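Long-range contact in LYND (Lyngbya aestuarii, PDB 4V1T), which probably uses ATP to cyclise cysteine side chains of a precursor peptide into thiazolines, as a YcaO-type cyclodehydratase: residues Thr4-Ile9 and Leu46-Leu52. Numbering follows the deposited sequence.
Sequences TPLLQI and LNGQYTL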
ATOM      1  N   THR B   4      45.566  -2.223 -25.141  1.00 87.09           N
ATOM      2  CA  THR B   4      45.303  -0.783 -25.267  1.00 81.56           C
ATOM      3  C   THR B   4      43.848  -0.344 -24.961  1.00 91.09           C
ATOM      4  O   THR B   4      43.449   0.753 -25.356  1.00 94.23           O
ATOM      5  CB  THR B   4      45.690  -0.291 -26.687  1.00 88.92           C
ATOM      6  OG1 THR B   4      44.955  -1.023 -27.673  1.00103.09           O
ATOM      7  CG2 THR B   4      47.182  -0.482 -26.952  1.00 83.77           C
ATOM      8  N   PRO B   5      43.052  -1.174 -24.244  1.00 87.63           N
ATOM      9  CA  PRO B   5      41.735  -0.637 -23.881  1.00 85.94           C
ATOM     10  C   PRO B   5      41.808   0.324 -22.702  1.00 76.68           C
ATOM     11  O   PRO B   5      42.699   0.216 -21.868  1.00 79.09           O
ATOM     12  CB  PRO B   5      40.938  -1.886 -23.503  1.00 87.38           C
ATOM     13  CG  PRO B   5      41.953  -2.835 -23.000  1.00 85.24           C
ATOM     14  CD  PRO B   5      43.191  -2.581 -23.815  1.00 88.31           C
ATOM     15  N   LEU B   6      40.871   1.257 -22.638  1.00 73.91           N
ATOM     16  CA  LEU B   6      40.861   2.240 -21.570  1.00 67.61           C
ATOM     17  C   LEU B   6      40.151   1.710 -20.327  1.00 69.43           C
ATOM     18  O   LEU B   6      39.054   1.158 -20.408  1.00 79.09           O
ATOM     19  CB  LEU B   6      40.195   3.523 -22.053  1.00 75.50           C
ATOM     20  CG  LEU B   6      40.925   4.221 -23.202  1.00 77.99           C
ATOM     21  CD1 LEU B   6      40.055   5.326 -23.771  1.00 74.91           C
ATOM     22  CD2 LEU B   6      42.270   4.771 -22.738  1.00 74.62           C
ATOM     23  N   LEU B   7      40.801   1.876 -19.179  1.00 66.87           N
ATOM     24  CA  LEU B   7      40.243   1.461 -17.900  1.00 63.04           C
ATOM     25  C   LEU B   7      39.580   2.635 -17.203  1.00 49.94           C
ATOM     26  O   LEU B   7      40.039   3.769 -17.297  1.00 55.95           O
ATOM     27  CB  LEU B   7      41.332   0.884 -17.003  1.00 66.15           C
ATOM     28  CG  LEU B   7      42.059  -0.349 -17.527  1.00 62.98           C
ATOM     29  CD1 LEU B   7      43.189  -0.697 -16.580  1.00 67.04           C
ATOM     30  CD2 LEU B   7      41.097  -1.519 -17.675  1.00 64.26           C
ATOM     31  N   GLN B   8      38.483   2.362 -16.516  1.00 55.80           N
ATOM     32  CA  GLN B   8      37.825   3.385 -15.728  1.00 51.81           C
ATOM     33  C   GLN B   8      36.898   2.777 -14.688  1.00 55.11           C
ATOM     34  O   GLN B   8      36.270   1.741 -14.910  1.00 53.02           O
ATOM     35  CB  GLN B   8      37.035   4.349 -16.621  1.00 50.94           C
ATOM     36  CG  GLN B   8      35.822   3.748 -17.309  1.00 57.66           C
ATOM     37  CD  GLN B   8      34.920   4.798 -17.954  1.00 54.66           C
ATOM     38  OE1 GLN B   8      35.065   6.002 -17.736  1.00 62.90           O
ATOM     39  NE2 GLN B   8      33.972   4.334 -18.749  1.00 52.44           N
ATOM     40  N   ILE B   9      36.835   3.427 -13.534  1.00 51.59           N
ATOM     41  CA  ILE B   9      35.772   3.166 -12.595  1.00 59.47           C
ATOM     42  C   ILE B   9      34.496   3.591 -13.309  1.00 58.29           C
ATOM     43  O   ILE B   9      34.442   4.624 -13.978  1.00 49.68           O
ATOM     44  CB  ILE B   9      35.937   3.937 -11.282  1.00 62.76           C
ATOM     45  CG1 ILE B   9      37.253   3.560 -10.594  1.00 80.32           C
ATOM     46  CG2 ILE B   9      34.777   3.642 -10.346  1.00 62.21           C
ATOM     47  CD1 ILE B   9      37.402   2.087 -10.245  1.00 74.04           C
ATOM     48  N   LEU B  46      41.854   6.219 -13.043  1.00 51.19           N
ATOM     49  CA  LEU B  46      40.831   5.356 -13.608  1.00 51.32           C
ATOM     50  C   LEU B  46      39.612   6.186 -13.994  1.00 52.47           C
ATOM     51  O   LEU B  46      38.487   5.846 -13.673  1.00 50.33           O
ATOM     52  CB  LEU B  46      40.449   4.269 -12.605  1.00 49.37           C
ATOM     53  CG  LEU B  46      41.546   3.264 -12.249  1.00 48.24           C
ATOM     54  CD1 LEU B  46      41.059   2.330 -11.158  1.00 44.62           C
ATOM     55  CD2 LEU B  46      41.948   2.462 -13.478  1.00 47.44           C
ATOM     56  N   ASN B  47      39.857   7.289 -14.685  1.00 55.34           N
ATOM     57  CA  ASN B  47      38.795   8.189 -15.106  1.00 57.53           C
ATOM     58  C   ASN B  47      38.457   8.015 -16.584  1.00 61.24           C
ATOM     59  O   ASN B  47      37.535   8.644 -17.087  1.00 64.03           O
ATOM     60  CB  ASN B  47      39.188   9.637 -14.820  1.00 53.75           C
ATOM     61  CG  ASN B  47      40.508  10.023 -15.455  1.00 56.75           C
ATOM     62  OD1 ASN B  47      41.108   9.248 -16.206  1.00 53.08           O
ATOM     63  ND2 ASN B  47      40.979  11.227 -15.145  1.00 77.38           N
ATOM     64  N   GLY B  48      39.214   7.167 -17.275  1.00 61.81           N
ATOM     65  CA  GLY B  48      38.951   6.848 -18.667  1.00 60.76           C
ATOM     66  C   GLY B  48      39.988   7.366 -19.649  1.00 72.05           C
ATOM     67  O   GLY B  48      39.890   7.090 -20.846  1.00 81.48           O
ATOM     68  N   GLN B  49      40.980   8.109 -19.157  1.00 74.72           N
ATOM     69  CA  GLN B  49      42.029   8.677 -20.013  1.00 72.43           C
ATOM     70  C   GLN B  49      43.268   7.780 -20.088  1.00 72.41           C
ATOM     71  O   GLN B  49      44.248   8.141 -20.735  1.00 82.78           O
ATOM     72  CB  GLN B  49      42.465  10.062 -19.509  1.00 70.08           C
ATOM     73  CG  GLN B  49      41.341  11.023 -19.145  1.00 75.03           C
ATOM     74  CD  GLN B  49      41.864  12.342 -18.590  1.00 85.35           C
ATOM     75  OE1 GLN B  49      42.763  12.365 -17.746  1.00 74.58           O
ATOM     76  NE2 GLN B  49      41.300  13.446 -19.061  1.00102.93           N
ATOM     77  N   TYR B  50      43.226   6.618 -19.438  1.00 59.56           N
ATOM     78  CA  TYR B  50      44.431   5.796 -19.263  1.00 57.97           C
ATOM     79  C   TYR B  50      44.228   4.324 -19.591  1.00 65.60           C
ATOM     80  O   TYR B  50      43.215   3.719 -19.234  1.00 69.64           O
ATOM     81  CB  TYR B  50      44.930   5.899 -17.823  1.00 66.77           C
ATOM     82  CG  TYR B  50      45.350   7.287 -17.394  1.00 64.95           C
ATOM     83  CD1 TYR B  50      44.421   8.194 -16.898  1.00 72.79           C
ATOM     84  CD2 TYR B  50      46.674   7.684 -17.473  1.00 70.62           C
ATOM     85  CE1 TYR B  50      44.803   9.459 -16.498  1.00 71.81           C
ATOM     86  CE2 TYR B  50      47.065   8.943 -17.078  1.00 76.94           C
ATOM     87  CZ  TYR B  50      46.125   9.825 -16.591  1.00 79.25           C
ATOM     88  OH  TYR B  50      46.509  11.080 -16.195  1.00 95.49           O
ATOM     89  N   THR B  51      45.214   3.766 -20.286  1.00 64.87           N
ATOM     90  CA  THR B  51      45.364   2.328 -20.457  1.00 70.78           C
ATOM     91  C   THR B  51      46.184   1.816 -19.272  1.00 63.52           C
ATOM     92  O   THR B  51      46.813   2.608 -18.565  1.00 61.01           O
ATOM     93  CB  THR B  51      46.080   1.996 -21.784  1.00 77.69           C
ATOM     94  OG1 THR B  51      45.340   2.551 -22.877  1.00 84.87           O
ATOM     95  CG2 THR B  51      46.207   0.503 -22.008  1.00 92.42           C
ATOM     96  N   LEU B  52      46.162   0.505 -19.038  1.00 63.04           N
ATOM     97  CA  LEU B  52      47.004  -0.111 -18.018  1.00 66.38           C
ATOM     98  C   LEU B  52      48.459   0.304 -18.195  1.00 71.13           C
ATOM     99  O   LEU B  52      49.107   0.737 -17.250  1.00 72.47           O
ATOM    100  CB  LEU B  52      46.888  -1.637 -18.075  1.00 66.49           C
ATOM    101  CG  LEU B  52      47.760  -2.415 -17.075  1.00 61.32           C
ATOM    102  CD1 LEU B  52      47.302  -2.154 -15.649  1.00 57.51           C
ATOM    103  CD2 LEU B  52      47.732  -3.903 -17.379  1.00 60.96           C
TER
HETATM  104  O   HOH W   1      41.746   5.760 -16.916  1.00 52.39           O
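Leu46 meets Leu7 and Ile9 where 46-52 runs along one edge of strand 6-9, the central strand of a three-stranded antiparallel sheet in the winged helix-turn-helix region; strand 81-83 holds the other edge. Leu46 O accepts from Ile9 N at 2.9 Å, the donor tilted 26° from the carbonyl plane. With CG anti to its own carbonyl carbon (chi1 -65°), the Leu46 side chain sets its two methyls against different neighbours: CD1 lies 3.8 Å from Ile9 CD1, while CD2 approaches Leu7 CB. Leu72 of helix 65-78 touches both Leu46 and Leu7, so both segments pack on that helix. The chain then turns a corner through an Asx turn, Asn47 OD1 taking the N-H of Gln49 from above its carbonyl plane. Gly48 has a positive phi, and a beta carbon there would sit tightly against Gln8 OE1. A water links Leu7 O to this corner: it donates to Leu7 O and accepts from Gly48 N at 2.9 Å and, weakly, from Tyr50 N. Leu6 lays CD1 3.4 Å from Gly48 O and CD2 3.7 Å from Tyr50 C, so an alanine here would probably leave a gap over the backbone of the turn. Tyr50 O receives Leu7 N at 3.0 Å, with an N-H...O angle of 162°. Thr51, just before helix 52-58, turns its hydroxyl to Gln54 OE1 and rests CG2 3.5 Å from Pro5 O. At Leu52 the side chain runs alongside that of Leu7, CB lying 4.1 Å from Leu7 CD1.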